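Local coordinates for penicillin-binding protein (Bacillus halodurans, PDB 3TG9) that belongs to the serine beta-lactamase and penicillin-binding protein family and probably reacts with penicillin-like beta-lactams through a nucleophilic serine, at residues I10-L16 and D322-I327; F36-A40 and A202-D207; H94-H99 and Y271-V275; M186-F192 and A230-D236; I284-H288 and S300-P304. All coordinates share one frame; numbering follows the deposited sequence.

In the fold
All five contacts belong to one beta-lactamase-like fold, a helix-flanked antiparallel sheet with a helical region beside it. Contacts 1 and 5 share the sheet: contact 1 pairs the first and last helices on one face of it by largely apolar packing without a hydrogen bond between them, contact 5 joins two of its strands through backbone bonds, and M324 of the last helix packs on A301 and Y303. Contact 3, also buried, ties the helical region to the sheet with histidine-tyrosine pairs and touches contact 5 through V275. Contact 4 is buried and mixed: a doubly bonded carboxylate, one backbone bridge and aromatic packing. Contact 2, partly buried and about 32 Å from contact 3 between centres, is the one that reaches the second subunit.

Contact 1. Residues I10-L16 and D322-I327; sequences IMEDWKL and DVMAAI
With chi1 of I10 at -71°, its CG2 branch lies anti to the backbone N and enters the angle between V323 and A326, while W14, whose CG is anti to its own carbonyl carbon, swings its indole across D322. I10 CG2 touches A326 CB at 3.6 Å and V323 CG1 at 3.7 Å; the other branch of I10 runs on to CD1, which touches I327 CG1 where the two side chains cross at about a right angle. The two methyls of V323 divide the work: CG1 faces I10 and M11, and CG2 fits between W14 CB and L16 CD2, 3.6 Å from the latter. Over the benzene half of the indole sits D322 CB, 3.5 Å from the centroid of the W14 six-membered ring and 10° off its normal, a CH-pi contact. The carboxylate lies near the CZ3-CH2 rim, its plane 12° from that of the ring. K15, with positive phi, is the C-prime residue of a Schellman motif that closes helix 7-13, and the bond from L16 N to M11 O turns the chain so that L16 comes back against V323. L16 and V323 also pack on V312 of strand 308-314, and M11 and I327 on A20 of strand 18-24. No hydrogen bond joins the two segments, so the first and last helices are held together here by shape and dispersion, with the carboxylate of D322 at the outer end beside exposed W14.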
# COMPACT_ATOMS: atom_id res chain seq x y z
N ILE B 10 -26.02 18.75 0.68
CA ILE B 10 -25.35 18.77 -0.61
C ILE B 10 -24.55 17.48 -0.82
O ILE B 10 -24.68 16.81 -1.84
CB ILE B 10 -24.43 20.00 -0.74
CG1 ILE B 10 -25.26 21.28 -0.88
CG2 ILE B 10 -23.50 19.85 -1.94
CD1 ILE B 10 -24.50 22.56 -0.56
N MET B 11 -23.74 17.14 0.17
CA MET B 11 -22.91 15.94 0.09
C MET B 11 -23.71 14.64 0.09
O MET B 11 -23.38 13.69 -0.61
CB MET B 11 -21.85 15.95 1.19
CG MET B 11 -20.75 16.95 0.87
SD MET B 11 -19.49 17.11 2.12
CE MET B 11 -18.69 15.50 1.94
N GLU B 12 -24.80 14.64 0.86
CA GLU B 12 -25.69 13.49 0.93
C GLU B 12 -26.35 13.26 -0.42
O GLU B 12 -26.48 12.13 -0.87
CB GLU B 12 -26.75 13.72 2.00
CG GLU B 12 -27.25 12.45 2.67
CD GLU B 12 -27.47 12.64 4.17
OE1 GLU B 12 -27.37 13.80 4.64
OE2 GLU B 12 -27.73 11.64 4.88
N ASP B 13 -26.75 14.35 -1.06
CA ASP B 13 -27.43 14.28 -2.34
C ASP B 13 -26.49 13.83 -3.46
O ASP B 13 -26.89 13.11 -4.38
CB ASP B 13 -28.07 15.63 -2.69
CG ASP B 13 -29.24 15.97 -1.79
OD1 ASP B 13 -30.03 15.05 -1.46
OD2 ASP B 13 -29.38 17.15 -1.40
N TRP B 14 -25.24 14.25 -3.37
CA TRP B 14 -24.25 13.86 -4.36
C TRP B 14 -23.46 12.63 -3.93
O TRP B 14 -22.56 12.18 -4.63
CB TRP B 14 -23.32 15.03 -4.67
CG TRP B 14 -24.01 16.14 -5.39
CD1 TRP B 14 -24.46 17.31 -4.85
CD2 TRP B 14 -24.36 16.18 -6.78
NE1 TRP B 14 -25.06 18.08 -5.82
CE2 TRP B 14 -25.00 17.41 -7.01
CE3 TRP B 14 -24.17 15.29 -7.85
CZ2 TRP B 14 -25.47 17.77 -8.27
CZ3 TRP B 14 -24.64 15.66 -9.10
CH2 TRP B 14 -25.28 16.89 -9.30
N LYS B 15 -23.83 12.07 -2.78
CA LYS B 15 -23.17 10.89 -2.24
C LYS B 15 -21.66 11.07 -2.22
O LYS B 15 -20.93 10.26 -2.80
CB LYS B 15 -23.53 9.64 -3.06
CG LYS B 15 -24.99 9.51 -3.43
CD LYS B 15 -25.88 9.40 -2.20
CE LYS B 15 -27.35 9.41 -2.58
NZ LYS B 15 -28.24 9.39 -1.38
N LEU B 16 -21.19 12.13 -1.57
CA LEU B 16 -19.76 12.43 -1.57
C LEU B 16 -19.10 12.04 -0.27
O LEU B 16 -19.43 12.58 0.79
CB LEU B 16 -19.50 13.92 -1.85
CG LEU B 16 -18.01 14.29 -1.98
CD1 LEU B 16 -17.44 13.71 -3.26
CD2 LEU B 16 -17.81 15.79 -1.94
N ASP B 322 -19.34 18.65 -8.62
CA ASP B 322 -20.78 18.80 -8.46
C ASP B 322 -21.12 19.36 -7.09
O ASP B 322 -22.06 20.14 -6.95
CB ASP B 322 -21.49 17.47 -8.68
CG ASP B 322 -21.15 16.85 -10.01
OD1 ASP B 322 -21.55 17.42 -11.05
OD2 ASP B 322 -20.47 15.79 -10.02
N VAL B 323 -20.36 18.97 -6.08
CA VAL B 323 -20.57 19.49 -4.73
C VAL B 323 -20.08 20.93 -4.67
O VAL B 323 -20.68 21.78 -4.00
CB VAL B 323 -19.89 18.62 -3.66
CG1 VAL B 323 -19.83 19.33 -2.31
CG2 VAL B 323 -20.63 17.30 -3.53
N MET B 324 -19.00 21.22 -5.39
CA MET B 324 -18.48 22.58 -5.44
C MET B 324 -19.46 23.56 -6.11
O MET B 324 -19.67 24.67 -5.62
CB MET B 324 -17.13 22.62 -6.16
CG MET B 324 -16.80 23.98 -6.78
SD MET B 324 -15.27 24.65 -6.11
CE MET B 324 -14.51 25.26 -7.61
N ALA B 325 -20.05 23.14 -7.23
CA ALA B 325 -21.05 23.95 -7.91
C ALA B 325 -22.25 24.22 -7.01
O ALA B 325 -22.74 25.34 -6.93
CB ALA B 325 -21.48 23.27 -9.20
N ALA B 326 -22.72 23.18 -6.32
CA ALA B 326 -23.85 23.30 -5.40
C ALA B 326 -23.58 24.34 -4.32
O ALA B 326 -24.50 25.04 -3.89
CB ALA B 326 -24.17 21.96 -4.76
N ILE B 327 -22.32 24.44 -3.91
CA ILE B 327 -21.95 25.34 -2.82
C ILE B 327 -21.76 26.77 -3.29
O ILE B 327 -22.17 27.71 -2.62
CB ILE B 327 -20.65 24.89 -2.12
CG1 ILE B 327 -20.82 23.53 -1.43
CG2 ILE B 327 -20.19 25.94 -1.13
CD1 ILE B 327 -19.56 23.04 -0.70

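Contact 2. Residues F36-A40 and A202-D207; sequences FANRA and ALGYID
R39 runs antiparallel to Y205, the arginine laid along one face of the phenol ring from its hydroxyl end to its CB. R39 CG stands 3.7 Å from the centroid of the Y205 ring, a CH-pi contact, and R39 NE lies above the same face, near Y205 CG. The guanidinium then stacks on the tyrosine with planes 24° apart and centres 4.4 Å apart, so that R39 NH2 comes to 3.3 Å from Y205 CB. The R39 chain is extended from CG to NE, which lets it span the ring; beyond it, D207 OD2 approaches the edge of the guanidinium in a long salt bridge of 3.9 Å to R39 NH2. At the far end of the ring Y205 OH accepts from R39 N at 2.8 Å and also bonds a water, which donates to N38 OD1 and accepts from A40 N. N38 OD1 takes a further bond from E41 N, fixing the asparagine amide, and A40 meets L197 of the second subunit. Beside these, A37 O reaches the ring edge of Y205 in plane and receives L203 N at 3.0 Å, while the methyls of A37 and A202 touch. The bulged turn after strand 30-34 is thus clasped to strand 205-207, whose partner strand 213-215 supplies W213 for a cation-pi contact with R39 and an edge-to-face contact with Y205.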
# COMPACT_ATOMS: atom_id res chain seq x y z
N PHE B 36 -16.72 7.30 4.66
CA PHE B 36 -15.62 6.77 5.46
C PHE B 36 -14.23 7.13 4.96
O PHE B 36 -13.90 6.94 3.78
CB PHE B 36 -15.74 5.24 5.59
CG PHE B 36 -16.89 4.81 6.44
CD1 PHE B 36 -16.80 4.87 7.81
CD2 PHE B 36 -18.06 4.37 5.87
CE1 PHE B 36 -17.87 4.49 8.60
CE2 PHE B 36 -19.13 3.99 6.66
CZ PHE B 36 -19.03 4.05 8.02
N ALA B 37 -13.42 7.65 5.88
CA ALA B 37 -11.98 7.76 5.69
C ALA B 37 -11.37 6.36 5.52
O ALA B 37 -10.51 6.15 4.65
CB ALA B 37 -11.35 8.47 6.88
N ASN B 38 -11.82 5.41 6.33
CA ASN B 38 -11.42 4.01 6.18
C ASN B 38 -12.66 3.14 6.19
O ASN B 38 -13.29 2.97 7.23
CB ASN B 38 -10.46 3.60 7.32
CG ASN B 38 -9.81 2.23 7.09
OD1 ASN B 38 -10.47 1.26 6.74
ND2 ASN B 38 -8.50 2.17 7.29
N ARG B 39 -13.03 2.61 5.04
CA ARG B 39 -14.23 1.79 4.94
C ARG B 39 -14.12 0.53 5.82
O ARG B 39 -14.92 0.32 6.73
CB ARG B 39 -14.49 1.41 3.48
CG ARG B 39 -14.62 2.61 2.56
CD ARG B 39 -15.06 2.21 1.17
NE ARG B 39 -15.04 3.35 0.25
CZ ARG B 39 -15.50 3.33 -0.99
NH1 ARG B 39 -16.05 2.22 -1.46
NH2 ARG B 39 -15.43 4.40 -1.75
N ALA B 40 -13.12 -0.31 5.54
CA ALA B 40 -12.90 -1.51 6.33
C ALA B 40 -13.06 -1.26 7.84
O ALA B 40 -13.91 -1.86 8.48
CB ALA B 40 -11.53 -2.11 6.02
N ALA B 202 -7.32 9.91 5.34
CA ALA B 202 -8.25 9.07 4.61
C ALA B 202 -7.50 8.24 3.57
O ALA B 202 -6.51 8.71 2.99
CB ALA B 202 -9.33 9.93 3.95
N LEU B 203 -7.95 7.01 3.37
CA LEU B 203 -7.48 6.16 2.28
C LEU B 203 -8.27 6.53 1.03
O LEU B 203 -9.43 6.96 1.12
CB LEU B 203 -7.64 4.67 2.61
CG LEU B 203 -6.57 4.03 3.52
CD1 LEU B 203 -6.45 4.80 4.81
CD2 LEU B 203 -6.85 2.56 3.81
N GLY B 204 -7.64 6.37 -0.13
CA GLY B 204 -8.27 6.72 -1.39
C GLY B 204 -8.88 5.50 -2.05
O GLY B 204 -8.19 4.52 -2.30
N TYR B 205 -10.17 5.55 -2.31
CA TYR B 205 -10.87 4.39 -2.83
C TYR B 205 -11.16 4.48 -4.32
O TYR B 205 -11.65 5.51 -4.83
CB TYR B 205 -12.13 4.10 -2.01
CG TYR B 205 -11.79 3.70 -0.59
CD1 TYR B 205 -11.58 2.37 -0.25
CD2 TYR B 205 -11.65 4.66 0.40
CE1 TYR B 205 -11.25 2.00 1.05
CE2 TYR B 205 -11.31 4.30 1.71
CZ TYR B 205 -11.11 2.97 2.02
OH TYR B 205 -10.78 2.61 3.30
N ILE B 206 -10.83 3.40 -5.02
CA ILE B 206 -11.05 3.26 -6.44
C ILE B 206 -12.17 2.25 -6.67
O ILE B 206 -12.09 1.11 -6.19
CB ILE B 206 -9.81 2.71 -7.17
CG1 ILE B 206 -8.56 3.54 -6.85
CG2 ILE B 206 -10.05 2.63 -8.66
CD1 ILE B 206 -7.27 2.95 -7.44
N ASP B 207 -13.20 2.66 -7.40
CA ASP B 207 -14.30 1.76 -7.72
C ASP B 207 -14.14 1.23 -9.13
O ASP B 207 -13.89 2.00 -10.06
CB ASP B 207 -15.64 2.46 -7.49
CG ASP B 207 -15.95 2.63 -6.02
OD1 ASP B 207 -16.19 1.60 -5.35
OD2 ASP B 207 -15.94 3.77 -5.52
O HOH W 1 -10.46 0.14 3.96

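Contact 3. Residues H94-H99 and Y271-V275; sequences HHLLTH and YGYGV
Y273 crosses from the loop between strands 269-271 and 276-279 to helix 93-98, which ends in a Schellman motif at H99, and so links the helical region to the sheet of this beta-lactamase-like fold. Beyond its CB, the ring lies against L97: Y273 CD1 is 3.4 Å from L97 CB, and L97 CD1 stands over the ring centre, 3.7 Å from the centroid in a CH-pi contact. Y273 CE1 meets T98 CG2 at the ring edge. At the tip, Y273 OH and H94 ND1 share a nearly straight hydrogen bond of 2.8 Å in the imidazole plane, the rings being turned 77° to each other. The backbone follows, G274 N bonding to L97 O in the carbonyl plane. On the other flank H99 points its edge at the face of Y271; H99 also meets Y152, part of a possible SxxK-type active site. H99 CD2 comes to 3.2 Å from Y271 CE1, and H99 NE2 makes a weak bond to Y271 OH.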
# COMPACT_ATOMS: atom_id res chain seq x y z
N HIS B 94 8.99 30.94 -15.80
CA HIS B 94 7.67 31.44 -16.15
C HIS B 94 6.94 30.51 -17.14
O HIS B 94 5.72 30.37 -17.07
CB HIS B 94 7.78 32.87 -16.70
CG HIS B 94 6.55 33.33 -17.43
ND1 HIS B 94 5.56 34.07 -16.82
CD2 HIS B 94 6.15 33.14 -18.71
CE1 HIS B 94 4.61 34.33 -17.70
NE2 HIS B 94 4.94 33.76 -18.85
N HIS B 95 7.67 29.87 -18.04
CA HIS B 95 7.06 28.91 -18.95
C HIS B 95 6.46 27.74 -18.17
O HIS B 95 5.35 27.29 -18.44
CB HIS B 95 8.07 28.38 -19.96
CG HIS B 95 8.51 29.41 -20.96
ND1 HIS B 95 9.82 29.49 -21.41
CD2 HIS B 95 7.84 30.39 -21.59
CE1 HIS B 95 9.92 30.49 -22.27
NE2 HIS B 95 8.73 31.05 -22.40
N LEU B 96 7.23 27.24 -17.21
CA LEU B 96 6.80 26.12 -16.39
C LEU B 96 5.58 26.47 -15.55
O LEU B 96 4.63 25.69 -15.46
CB LEU B 96 7.96 25.66 -15.50
CG LEU B 96 9.21 25.25 -16.28
CD1 LEU B 96 10.46 25.25 -15.41
CD2 LEU B 96 9.01 23.89 -16.93
N LEU B 97 5.59 27.67 -14.95
CA LEU B 97 4.54 28.13 -14.05
C LEU B 97 3.18 28.27 -14.73
O LEU B 97 2.13 28.20 -14.07
CB LEU B 97 4.92 29.47 -13.43
CG LEU B 97 5.96 29.48 -12.32
CD1 LEU B 97 6.54 30.87 -12.14
CD2 LEU B 97 5.35 28.98 -11.03
N THR B 98 3.21 28.52 -16.04
CA THR B 98 1.98 28.76 -16.79
C THR B 98 1.67 27.65 -17.78
O THR B 98 0.72 27.75 -18.54
CB THR B 98 2.06 30.10 -17.55
OG1 THR B 98 3.21 30.09 -18.41
CG2 THR B 98 2.17 31.27 -16.58
N HIS B 99 2.48 26.59 -17.77
CA HIS B 99 2.25 25.45 -18.65
C HIS B 99 2.43 25.84 -20.11
O HIS B 99 1.66 25.41 -20.96
CB HIS B 99 0.84 24.90 -18.47
CG HIS B 99 0.58 24.30 -17.12
ND1 HIS B 99 1.14 23.11 -16.71
CD2 HIS B 99 -0.19 24.74 -16.09
CE1 HIS B 99 0.73 22.84 -15.49
NE2 HIS B 99 -0.07 23.81 -15.09
N TYR B 271 -5.05 30.96 -16.74
CA TYR B 271 -4.15 30.36 -15.76
C TYR B 271 -3.18 31.43 -15.27
O TYR B 271 -2.73 32.27 -16.05
CB TYR B 271 -3.38 29.19 -16.38
CG TYR B 271 -2.88 28.15 -15.38
CD1 TYR B 271 -1.53 28.08 -15.04
CD2 TYR B 271 -3.75 27.25 -14.79
CE1 TYR B 271 -1.07 27.13 -14.15
CE2 TYR B 271 -3.30 26.30 -13.90
CZ TYR B 271 -1.96 26.25 -13.57
OH TYR B 271 -1.51 25.30 -12.68
N GLY B 272 -2.89 31.42 -13.98
CA GLY B 272 -1.93 32.34 -13.41
C GLY B 272 -0.60 31.62 -13.24
O GLY B 272 -0.14 30.95 -14.15
N TYR B 273 0.01 31.79 -12.08
CA TYR B 273 1.13 30.96 -11.68
C TYR B 273 0.63 29.83 -10.78
O TYR B 273 0.45 30.01 -9.58
CB TYR B 273 2.17 31.79 -10.94
CG TYR B 273 3.05 32.65 -11.81
CD1 TYR B 273 3.15 32.42 -13.18
CD2 TYR B 273 3.80 33.68 -11.26
CE1 TYR B 273 3.97 33.20 -13.98
CE2 TYR B 273 4.62 34.47 -12.05
CZ TYR B 273 4.70 34.23 -13.40
OH TYR B 273 5.52 35.01 -14.18
N GLY B 274 0.38 28.66 -11.37
CA GLY B 274 -0.00 27.49 -10.60
C GLY B 274 -1.41 27.56 -10.04
O GLY B 274 -1.74 26.84 -9.09
N VAL B 275 -2.24 28.40 -10.63
CA VAL B 275 -3.62 28.55 -10.16
C VAL B 275 -4.52 28.80 -11.38
O VAL B 275 -4.07 29.36 -12.38
CB VAL B 275 -3.71 29.70 -9.12
CG1 VAL B 275 -3.37 31.03 -9.77
CG2 VAL B 275 -5.09 29.74 -8.47

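Contact 4. Residues M186-F192 and A230-D236; sequences MHESGYF and AYVTAED
D236 grips the turn M186-S189 from the first turn of helix 234-245. Its OD2 accepts from E188 N at 2.9 Å, on the syn side and 16° out of the carboxylate plane, and from S189 OG at 2.9 Å through its anti lone pair; these two donors, with a water on OD1, probably hold the carboxylate in its rotation. T233 N-caps the helix, its OG1 accepting from D236 N at 3.1 Å. The serine hydroxyl, with chi1 -70° setting OG anti to the carbonyl carbon, also rests against V232 CG1. M186 lies across D236, CB against the carboxylate; the bend at chi3 turns CE onto D236 O, with V232 CG1 farther off. Further along, G190 and Y231 form a single antiparallel hydrogen-bonded pair, A230 CB sits over one face of Y191, and F192 CD2 packs 3.6 Å from Y231 CG, the two rings 29° from parallel but displaced too far to stack face on face. The ends are looser: at one, a water accepts from the backbone N of exposed H187 and donates to D236 OD1; at the other, a second water joins F192 O and Y231 OH. The arrangement is a type I beta turn tied to a helix N-terminus by an aspartate, next to a short bridge fastening the loop after helix 172-182 to strand 231-232.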
# COMPACT_ATOMS: atom_id res chain seq x y z
N MET B 186 -0.93 26.00 8.80
CA MET B 186 -1.45 24.69 8.42
C MET B 186 -0.69 23.54 9.11
O MET B 186 0.18 22.91 8.50
CB MET B 186 -1.37 24.53 6.90
CG MET B 186 -2.07 25.65 6.12
SD MET B 186 -1.64 25.71 4.35
CE MET B 186 -2.32 24.14 3.80
N HIS B 187 -1.02 23.27 10.37
CA HIS B 187 -0.28 22.28 11.17
C HIS B 187 -0.78 20.85 10.98
O HIS B 187 -0.20 19.92 11.54
CB HIS B 187 -0.34 22.65 12.66
CG HIS B 187 -0.16 24.11 12.94
ND1 HIS B 187 1.07 24.73 12.93
CD2 HIS B 187 -1.07 25.07 13.23
CE1 HIS B 187 0.91 26.01 13.20
NE2 HIS B 187 -0.37 26.25 13.39
N GLU B 188 -1.84 20.66 10.20
CA GLU B 188 -2.36 19.33 9.94
C GLU B 188 -2.14 18.87 8.50
O GLU B 188 -2.86 18.00 8.01
CB GLU B 188 -3.86 19.28 10.26
CG GLU B 188 -4.20 19.55 11.70
CD GLU B 188 -5.54 18.94 12.08
OE1 GLU B 188 -6.41 19.68 12.58
OE2 GLU B 188 -5.72 17.72 11.86
N SER B 189 -1.14 19.43 7.84
CA SER B 189 -0.90 19.16 6.42
C SER B 189 0.51 18.68 6.19
O SER B 189 1.42 19.00 6.96
CB SER B 189 -1.14 20.43 5.58
OG SER B 189 -2.51 20.76 5.54
N GLY B 190 0.71 17.92 5.11
CA GLY B 190 2.02 17.39 4.80
C GLY B 190 2.08 16.49 3.57
O GLY B 190 1.05 16.12 2.98
N TYR B 191 3.30 16.16 3.18
CA TYR B 191 3.51 15.23 2.09
C TYR B 191 3.72 13.86 2.70
O TYR B 191 4.85 13.42 2.92
CB TYR B 191 4.70 15.68 1.24
CG TYR B 191 4.42 16.99 0.53
CD1 TYR B 191 4.09 17.00 -0.81
CD2 TYR B 191 4.44 18.20 1.21
CE1 TYR B 191 3.82 18.18 -1.47
CE2 TYR B 191 4.16 19.40 0.55
CZ TYR B 191 3.86 19.37 -0.80
OH TYR B 191 3.56 20.53 -1.48
N PHE B 192 2.60 13.21 3.02
CA PHE B 192 2.64 11.91 3.68
C PHE B 192 2.89 10.82 2.66
O PHE B 192 2.48 10.94 1.50
CB PHE B 192 1.32 11.62 4.41
CG PHE B 192 0.89 12.70 5.36
CD1 PHE B 192 1.82 13.43 6.06
CD2 PHE B 192 -0.46 12.97 5.55
CE1 PHE B 192 1.43 14.43 6.94
CE2 PHE B 192 -0.87 13.97 6.42
CZ PHE B 192 0.07 14.70 7.11
N ALA B 230 -0.17 16.12 -2.27
CA ALA B 230 -0.05 16.56 -0.87
C ALA B 230 -1.36 16.32 -0.12
O ALA B 230 -2.41 16.12 -0.73
CB ALA B 230 0.34 18.02 -0.79
N TYR B 231 -1.28 16.33 1.21
CA TYR B 231 -2.44 16.10 2.07
C TYR B 231 -2.77 17.36 2.87
O TYR B 231 -1.87 18.03 3.35
CB TYR B 231 -2.19 14.96 3.05
CG TYR B 231 -2.14 13.56 2.45
CD1 TYR B 231 -3.23 12.70 2.53
CD2 TYR B 231 -0.99 13.08 1.82
CE1 TYR B 231 -3.20 11.42 2.00
CE2 TYR B 231 -0.94 11.77 1.28
CZ TYR B 231 -2.05 10.96 1.38
OH TYR B 231 -2.03 9.68 0.87
N VAL B 232 -4.05 17.66 3.01
CA VAL B 232 -4.48 18.73 3.90
C VAL B 232 -5.83 18.35 4.47
O VAL B 232 -6.46 17.41 4.00
CB VAL B 232 -4.66 20.08 3.15
CG1 VAL B 232 -3.36 20.51 2.48
CG2 VAL B 232 -5.78 19.97 2.13
N THR B 233 -6.25 19.10 5.50
CA THR B 233 -7.63 19.08 5.96
C THR B 233 -8.33 20.25 5.28
O THR B 233 -7.67 21.19 4.84
CB THR B 233 -7.71 19.32 7.48
OG1 THR B 233 -7.13 20.59 7.78
CG2 THR B 233 -6.97 18.22 8.24
N ALA B 234 -9.66 20.20 5.20
CA ALA B 234 -10.44 21.27 4.56
C ALA B 234 -10.07 22.64 5.12
O ALA B 234 -9.88 23.60 4.37
CB ALA B 234 -11.93 21.02 4.73
N GLU B 235 -9.97 22.72 6.45
CA GLU B 235 -9.70 23.99 7.11
C GLU B 235 -8.26 24.47 6.95
O GLU B 235 -8.02 25.67 6.88
CB GLU B 235 -10.09 23.93 8.59
CG GLU B 235 -9.99 25.28 9.27
CD GLU B 235 -10.62 25.31 10.65
OE1 GLU B 235 -10.94 24.22 11.18
OE2 GLU B 235 -10.80 26.43 11.20
N ASP B 236 -7.30 23.55 6.88
CA ASP B 236 -5.95 23.95 6.48
C ASP B 236 -5.94 24.51 5.03
O ASP B 236 -5.12 25.36 4.70
CB ASP B 236 -4.96 22.78 6.61
CG ASP B 236 -4.27 22.74 7.97
OD1 ASP B 236 -4.71 23.45 8.90
OD2 ASP B 236 -3.27 22.00 8.10
O HOH W 2 -3.55 23.36 11.28
O HOH W 3 0.64 9.36 -0.25

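Contact 5. Residues I284-H288 and S300-P304; sequences ISKYH and SAFYP
Y287 and F302 exchange two backbone hydrogen bonds, Y287 N to F302 O at 3.0 Å and F302 N to Y287 O at 2.8 Å, the hydrogen-bonded pair of a beta hairpin formed by antiparallel strands 284-293 and 296-303 in the central sheet. The carbonyls are also approached by CA atoms, K286 CA near F302 O and A301 CA near Y287 O. Next in line, H288 and A301 are a non-hydrogen-bonded pair, their CB atoms 3.6 Å apart. On that face K286 lies along Y303, its CB 3.6 Å from Y303 CD1 and its CD near Y303 CE1. Chi1 of 72° places the K286 CG between the backbone N and the carbonyl carbon, from where the extended chain carries NZ to a salt bridge with E328 of helix 320-330; the hydroxyl of Y303 bonds the same carboxylate. S285 and K286 form a classic bulge opposite K278. On the other face Y287 and F302 pack toward helix 234-245, where both touch M245. At the strand end P304 packs slantwise against Y287, P304 CG lying 3.5 Å from Y287 CE2. On the same proline ring, P304 CD rests 3.2 Å from S285 O.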
# COMPACT_ATOMS: atom_id res chain seq x y z
N ILE B 284 -12.97 39.07 -12.53
CA ILE B 284 -12.56 37.77 -12.01
C ILE B 284 -13.51 37.27 -10.94
O ILE B 284 -13.67 37.90 -9.90
CB ILE B 284 -11.12 37.82 -11.45
CG1 ILE B 284 -10.12 37.97 -12.60
CG2 ILE B 284 -10.83 36.56 -10.65
CD1 ILE B 284 -8.73 38.37 -12.15
N SER B 285 -14.16 36.14 -11.20
CA SER B 285 -15.13 35.59 -10.25
C SER B 285 -14.49 34.63 -9.24
O SER B 285 -14.96 34.52 -8.10
CB SER B 285 -16.26 34.90 -11.00
OG SER B 285 -15.74 34.05 -12.01
N LYS B 286 -13.43 33.94 -9.63
CA LYS B 286 -12.75 33.06 -8.68
C LYS B 286 -11.35 32.65 -9.08
O LYS B 286 -11.00 32.61 -10.26
CB LYS B 286 -13.58 31.81 -8.36
CG LYS B 286 -13.67 30.79 -9.47
CD LYS B 286 -14.18 29.46 -8.92
CE LYS B 286 -14.77 28.60 -10.02
NZ LYS B 286 -15.31 27.31 -9.52
N TYR B 287 -10.54 32.41 -8.06
CA TYR B 287 -9.28 31.72 -8.24
C TYR B 287 -9.52 30.32 -7.71
O TYR B 287 -10.12 30.14 -6.66
CB TYR B 287 -8.19 32.41 -7.43
CG TYR B 287 -8.04 33.88 -7.75
CD1 TYR B 287 -7.34 34.30 -8.87
CD2 TYR B 287 -8.62 34.85 -6.93
CE1 TYR B 287 -7.19 35.64 -9.16
CE2 TYR B 287 -8.49 36.19 -7.22
CZ TYR B 287 -7.77 36.58 -8.34
OH TYR B 287 -7.64 37.92 -8.63
N HIS B 288 -9.09 29.31 -8.45
CA HIS B 288 -9.37 27.96 -7.99
C HIS B 288 -8.33 26.93 -8.39
O HIS B 288 -7.60 27.10 -9.37
CB HIS B 288 -10.78 27.52 -8.44
CG HIS B 288 -10.93 27.31 -9.91
ND1 HIS B 288 -10.92 28.36 -10.81
CD2 HIS B 288 -11.13 26.19 -10.64
CE1 HIS B 288 -11.09 27.88 -12.04
NE2 HIS B 288 -11.21 26.57 -11.96
N SER B 300 -11.13 23.57 -4.88
CA SER B 300 -11.09 24.63 -3.90
C SER B 300 -10.96 25.98 -4.59
O SER B 300 -10.34 26.08 -5.65
CB SER B 300 -9.93 24.41 -2.93
OG SER B 300 -10.12 25.15 -1.74
N ALA B 301 -11.54 27.02 -3.99
CA ALA B 301 -11.62 28.31 -4.64
C ALA B 301 -11.72 29.47 -3.66
O ALA B 301 -12.21 29.31 -2.54
CB ALA B 301 -12.80 28.34 -5.60
N PHE B 302 -11.25 30.63 -4.10
CA PHE B 302 -11.43 31.87 -3.38
C PHE B 302 -12.22 32.83 -4.27
O PHE B 302 -11.83 33.11 -5.40
CB PHE B 302 -10.08 32.48 -3.02
CG PHE B 302 -10.18 33.79 -2.29
CD1 PHE B 302 -10.14 34.99 -2.98
CD2 PHE B 302 -10.30 33.82 -0.91
CE1 PHE B 302 -10.23 36.20 -2.31
CE2 PHE B 302 -10.39 35.03 -0.23
CZ PHE B 302 -10.36 36.22 -0.93
N TYR B 303 -13.34 33.32 -3.76
CA TYR B 303 -14.21 34.20 -4.51
C TYR B 303 -14.01 35.65 -4.07
O TYR B 303 -14.53 36.05 -3.03
CB TYR B 303 -15.66 33.76 -4.34
CG TYR B 303 -15.88 32.30 -4.67
CD1 TYR B 303 -16.30 31.91 -5.93
CD2 TYR B 303 -15.67 31.32 -3.72
CE1 TYR B 303 -16.51 30.57 -6.23
CE2 TYR B 303 -15.86 29.98 -4.02
CZ TYR B 303 -16.29 29.61 -5.27
OH TYR B 303 -16.48 28.28 -5.57
N PRO B 304 -13.24 36.42 -4.85
CA PRO B 304 -12.84 37.81 -4.54
C PRO B 304 -14.02 38.72 -4.22
O PRO B 304 -13.90 39.65 -3.41
CB PRO B 304 -12.17 38.28 -5.84
CG PRO B 304 -11.77 37.04 -6.56
CD PRO B 304 -12.79 36.00 -6.19